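PDB 6RIW: ORF10 from Moritella marina, which probably condenses acyl chains on carrier proteins, this piece being the ketosynthase and chain length factor didomain of a polyunsaturated fatty acid synthase. Local coordinates for residues 281-293 and 441-454. Sequence-based numbering, arbitrary orientation.
Sequences IYAIIKGGALSND and GGSNAHLVLQQPTQ. With MG (magnesium ion), chain B.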
loop_
_atom_site.group_PDB
_atom_site.type_symbol
_atom_site.label_atom_id
_atom_site.label_comp_id
_atom_site.label_asym_id
_atom_site.label_seq_id
_atom_site.Cartn_x
_atom_site.Cartn_y
_atom_site.Cartn_z
ATOM N N ILE A 281 -21.055 20.218 11.279
ATOM C CA ILE A 281 -19.597 20.295 11.342
ATOM C C ILE A 281 -19.133 19.705 12.668
ATOM O O ILE A 281 -19.491 20.209 13.739
ATOM C CB ILE A 281 -19.114 21.744 11.164
ATOM C CG1 ILE A 281 -19.541 22.268 9.788
ATOM C CG2 ILE A 281 -17.623 21.841 11.334
ATOM C CD1 ILE A 281 -19.219 23.743 9.556
ATOM N N TYR A 282 -18.320 18.641 12.603
ATOM C CA TYR A 282 -17.763 18.045 13.813
ATOM C C TYR A 282 -16.569 18.830 14.324
ATOM O O TYR A 282 -16.341 18.916 15.541
ATOM C CB TYR A 282 -17.314 16.610 13.549
ATOM C CG TYR A 282 -18.417 15.589 13.474
ATOM C CD1 TYR A 282 -19.045 15.316 12.274
ATOM C CD2 TYR A 282 -18.810 14.888 14.598
ATOM C CE1 TYR A 282 -20.032 14.374 12.183
ATOM C CE2 TYR A 282 -19.811 13.935 14.526
ATOM C CZ TYR A 282 -20.417 13.683 13.313
ATOM O OH TYR A 282 -21.409 12.739 13.220
ATOM N N ALA A 283 -15.760 19.348 13.412
ATOM C CA ALA A 283 -14.531 20.026 13.791
ATOM C C ALA A 283 -13.989 20.686 12.540
ATOM O O ALA A 283 -14.424 20.389 11.423
ATOM C CB ALA A 283 -13.498 19.067 14.394
ATOM N N ILE A 284 -13.039 21.589 12.743
ATOM C CA ILE A 284 -12.344 22.284 11.669
ATOM C C ILE A 284 -10.914 21.762 11.624
ATOM O O ILE A 284 -10.232 21.697 12.661
ATOM C CB ILE A 284 -12.359 23.812 11.882
ATOM C CG1 ILE A 284 -13.806 24.365 11.890
ATOM C CG2 ILE A 284 -11.443 24.504 10.860
ATOM C CD1 ILE A 284 -14.459 24.536 10.530
ATOM N N ILE A 285 -10.466 21.363 10.435
ATOM C CA ILE A 285 -9.054 21.086 10.217
ATOM C C ILE A 285 -8.418 22.414 9.824
ATOM O O ILE A 285 -8.689 22.954 8.747
ATOM C CB ILE A 285 -8.830 20.004 9.149
ATOM C CG1 ILE A 285 -9.511 18.691 9.581
ATOM C CG2 ILE A 285 -7.337 19.778 8.947
ATOM C CD1 ILE A 285 -9.563 17.634 8.491
ATOM N N LYS A 286 -7.609 22.966 10.731
ATOM C CA LYS A 286 -7.040 24.292 10.543
ATOM C C LYS A 286 -5.801 24.239 9.675
ATOM O O LYS A 286 -5.505 25.202 8.949
ATOM C CB LYS A 286 -6.702 24.908 11.906
ATOM C CG LYS A 286 -6.482 26.424 11.891
ATOM C CD LYS A 286 -7.788 27.201 11.644
ATOM C CE LYS A 286 -7.510 28.687 11.432
ATOM N NZ LYS A 286 -6.380 28.906 10.450
ATOM N N GLY A 287 -5.078 23.129 9.731
ATOM C CA GLY A 287 -3.889 22.968 8.926
ATOM C C GLY A 287 -3.182 21.690 9.321
ATOM O O GLY A 287 -3.675 20.913 10.141
ATOM N N GLY A 288 -2.019 21.489 8.723
ATOM C CA GLY A 288 -1.211 20.346 9.090
ATOM C C GLY A 288 -0.093 20.181 8.090
ATOM O O GLY A 288 0.043 20.961 7.144
ATOM N N ALA A 289 0.701 19.137 8.312
ATOM C CA ALA A 289 1.888 18.956 7.500
ATOM C C ALA A 289 2.344 17.512 7.542
ATOM O O ALA A 289 2.021 16.746 8.456
ATOM C CB ALA A 289 3.040 19.852 7.957
ATOM N N LEU A 290 3.142 17.174 6.544
ATOM C CA LEU A 290 3.823 15.896 6.460
ATOM C C LEU A 290 5.326 16.139 6.440
ATOM O O LEU A 290 5.804 17.224 6.092
ATOM C CB LEU A 290 3.392 15.140 5.201
ATOM C CG LEU A 290 1.904 15.259 4.892
ATOM C CD1 LEU A 290 1.622 14.840 3.436
ATOM C CD2 LEU A 290 1.070 14.441 5.896
ATOM N N SER A 291 6.075 15.124 6.836
ATOM C CA SER A 291 7.524 15.184 6.726
ATOM C C SER A 291 8.073 13.774 6.819
ATOM O O SER A 291 7.412 12.860 7.321
ATOM C CB SER A 291 8.133 16.072 7.816
ATOM O OG SER A 291 8.316 15.333 9.024
ATOM N N ASN A 292 9.295 13.613 6.331
ATOM C CA ASN A 292 10.061 12.404 6.567
ATOM C C ASN A 292 11.265 12.717 7.442
ATOM O O ASN A 292 11.828 13.810 7.364
ATOM C CB ASN A 292 10.527 11.777 5.267
ATOM C CG ASN A 292 10.939 10.375 5.468
ATOM O OD1 ASN A 292 12.118 10.086 5.669
ATOM N ND2 ASN A 292 9.962 9.475 5.483
ATOM N N ASP A 293 11.645 11.737 8.279
ATOM C CA ASP A 293 12.796 11.876 9.168
ATOM C C ASP A 293 14.107 12.015 8.411
ATOM O O ASP A 293 15.094 12.492 8.982
ATOM C CB ASP A 293 12.906 10.665 10.097
ATOM C CG ASP A 293 11.928 10.717 11.269
ATOM O OD1 ASP A 293 11.218 11.734 11.437
ATOM O OD2 ASP A 293 11.878 9.721 12.034
ATOM N N GLY A 441 9.610 3.876 9.017
ATOM C CA GLY A 441 10.158 4.542 7.855
ATOM C C GLY A 441 10.220 6.048 7.975
ATOM O O GLY A 441 10.336 6.745 6.955
ATOM N N GLY A 442 10.134 6.576 9.188
ATOM C CA GLY A 442 10.281 8.004 9.402
ATOM C C GLY A 442 9.158 8.877 8.875
ATOM O O GLY A 442 9.389 10.058 8.607
ATOM N N SER A 443 7.946 8.345 8.709
ATOM C CA SER A 443 6.876 9.100 8.061
ATOM C C SER A 443 5.996 9.761 9.109
ATOM O O SER A 443 5.307 9.075 9.870
ATOM C CB SER A 443 6.052 8.194 7.148
ATOM O OG SER A 443 6.901 7.711 6.125
ATOM N N ASN A 444 6.003 11.091 9.123
ATOM C CA ASN A 444 5.375 11.887 10.162
ATOM C C ASN A 444 4.228 12.710 9.606
ATOM O O ASN A 444 4.275 13.177 8.460
ATOM C CB ASN A 444 6.403 12.815 10.797
ATOM C CG ASN A 444 7.617 12.062 11.274
ATOM O OD1 ASN A 444 7.490 11.082 12.009
ATOM N ND2 ASN A 444 8.802 12.496 10.850
ATOM N N ALA A 445 3.195 12.889 10.434
ATOM C CA ALA A 445 2.133 13.842 10.142
ATOM C C ALA A 445 1.645 14.459 11.445
ATOM O O ALA A 445 1.621 13.807 12.488
ATOM C CB ALA A 445 0.943 13.202 9.404
ATOM N N HIS A 446 1.241 15.722 11.365
ATOM C CA HIS A 446 0.603 16.410 12.480
ATOM C C HIS A 446 -0.531 17.253 11.918
ATOM O O HIS A 446 -0.342 17.964 10.926
ATOM C CB HIS A 446 1.621 17.282 13.224
ATOM C CG HIS A 446 1.084 17.901 14.482
ATOM N ND1 HIS A 446 0.963 17.197 15.667
ATOM C CD2 HIS A 446 0.659 19.164 14.745
ATOM C CE1 HIS A 446 0.483 18.004 16.603
ATOM N NE2 HIS A 446 0.297 19.203 16.072
ATOM N N LEU A 447 -1.717 17.133 12.506
ATOM C CA LEU A 447 -2.869 17.906 12.078
ATOM C C LEU A 447 -3.294 18.823 13.215
ATOM O O LEU A 447 -3.252 18.424 14.383
ATOM C CB LEU A 447 -4.035 17.004 11.679
ATOM C CG LEU A 447 -3.802 16.109 10.462
ATOM C CD1 LEU A 447 -5.009 15.203 10.253
ATOM C CD2 LEU A 447 -3.517 16.970 9.225
ATOM N N VAL A 448 -3.677 20.048 12.868
ATOM C CA VAL A 448 -4.147 21.042 13.832
ATOM C C VAL A 448 -5.653 21.173 13.664
ATOM O O VAL A 448 -6.140 21.511 12.573
ATOM C CB VAL A 448 -3.437 22.392 13.642
ATOM C CG1 VAL A 448 -3.855 23.365 14.761
ATOM C CG2 VAL A 448 -1.942 22.182 13.635
ATOM N N LEU A 449 -6.399 20.865 14.729
ATOM C CA LEU A 449 -7.850 20.843 14.699
ATOM C C LEU A 449 -8.414 21.872 15.675
ATOM O O LEU A 449 -7.834 22.129 16.735
ATOM C CB LEU A 449 -8.396 19.466 15.074
ATOM C CG LEU A 449 -7.677 18.254 14.492
ATOM C CD1 LEU A 449 -8.281 16.981 15.089
ATOM C CD2 LEU A 449 -7.851 18.299 12.980
ATOM N N GLN A 450 -9.572 22.426 15.325
ATOM C CA GLN A 450 -10.252 23.379 16.188
ATOM C C GLN A 450 -11.726 23.025 16.295
ATOM O O GLN A 450 -12.290 22.337 15.438
ATOM C CB GLN A 450 -10.077 24.812 15.671
ATOM C CG GLN A 450 -8.657 25.330 15.850
ATOM C CD GLN A 450 -8.495 26.788 15.415
ATOM O OE1 GLN A 450 -9.281 27.307 14.618
ATOM N NE2 GLN A 450 -7.474 27.447 15.944
ATOM N N GLN A 451 -12.355 23.528 17.358
ATOM C CA GLN A 451 -13.764 23.266 17.585
ATOM C C GLN A 451 -14.585 23.740 16.388
ATOM O O GLN A 451 -14.161 24.641 15.652
ATOM C CB GLN A 451 -14.233 23.963 18.870
ATOM C CG GLN A 451 -14.070 25.471 18.855
ATOM C CD GLN A 451 -14.491 26.098 20.178
ATOM O OE1 GLN A 451 -13.652 26.584 20.940
ATOM N NE2 GLN A 451 -15.788 26.059 20.467
ATOM N N PRO A 452 -15.742 23.126 16.143
ATOM C CA PRO A 452 -16.540 23.516 14.981
ATOM C C PRO A 452 -17.066 24.932 15.118
ATOM O O PRO A 452 -17.331 25.416 16.220
ATOM C CB PRO A 452 -17.692 22.504 14.979
ATOM C CG PRO A 452 -17.760 22.003 16.374
ATOM C CD PRO A 452 -16.362 22.022 16.897
ATOM N N THR A 453 -17.237 25.586 13.972
ATOM C CA THR A 453 -17.795 26.932 13.951
ATOM C C THR A 453 -18.381 27.198 12.575
ATOM O O THR A 453 -17.903 26.662 11.569
ATOM C CB THR A 453 -16.739 27.995 14.286
ATOM O OG1 THR A 453 -17.327 29.299 14.200
ATOM C CG2 THR A 453 -15.566 27.913 13.314
ATOM N N GLN A 454 -19.428 28.028 12.542
ATOM C CA GLN A 454 -19.999 28.492 11.286
ATOM C C GLN A 454 -19.307 29.736 10.740
ATOM O O GLN A 454 -19.572 30.118 9.594
ATOM C CB GLN A 454 -21.497 28.776 11.456
ATOM C CG GLN A 454 -22.306 27.610 12.004
ATOM C CD GLN A 454 -22.297 26.405 11.080
ATOM O OE1 GLN A 454 -22.838 26.453 9.970
ATOM N NE2 GLN A 454 -21.684 25.311 11.536
HETATM MG MG MG B . -6.043 26.264 7.079
HETATM O O HOH W 1 -7.270 24.266 6.545
HETATM O O HOH W 2 7.008 10.307 4.788
HETATM O O HOH W 3 9.277 9.797 13.449
#
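With CG anti to the backbone N (chi1 -163°), N292 swings ND2 over to G441 O, 3.1 Å away and in the plane of that carbonyl. In N444, CG is anti to the carbonyl carbon instead (chi1 -53°), which carries ND2 to D293 OD1 at 2.6 Å. The side chains of D293 and N444 cross at about a right angle: OD1 lies in the plane of the N444 amide, but the carboxylate is turned 42° from that plane, so the amide nitrogen meets OD1 from above the carboxylate plane. A water donates to both D293 OD2 and N444 OD1, tying the other oxygens of the two groups together, while D293 N bonds G442 O.

N292 ND2 also donates to a water hydrogen-bonded to S443 OG, and its OD1 accepts from G294 N. An alanine in place of N292 would probably cost G441 O its amide donor, leaving it S647 OG, and deprive that water of one partner and G294 N of its acceptor.

From there strands 283-292 and 443-450 run antiparallel, ladder-fashion, from S291–N444 to I284–Q450. The one interruption is a classic beta bulge: K286 N (2.8 Å) and, weakly, G287 N share V448 O. G288 has no side chain, and a CB there would run into L447 CD2. Beyond the bulge I285 CG1 lies beside L449 CD2 at 3.8 Å, both pointing the same way, with helix 374-387 packed against L449. K286 lays its CD 3.3 Å from Q450 OE1 and sends NZ on to A318 O.

Strand 4-12 flanks 283-292 on its other edge, placing this pair inside the thiolase-type core of the ketosynthase. At the bulge K286 O binds the magnesium ion at 2.2 Å together with M1 O and a water, so the ion ties the bulge to the N-terminal residue of the chain.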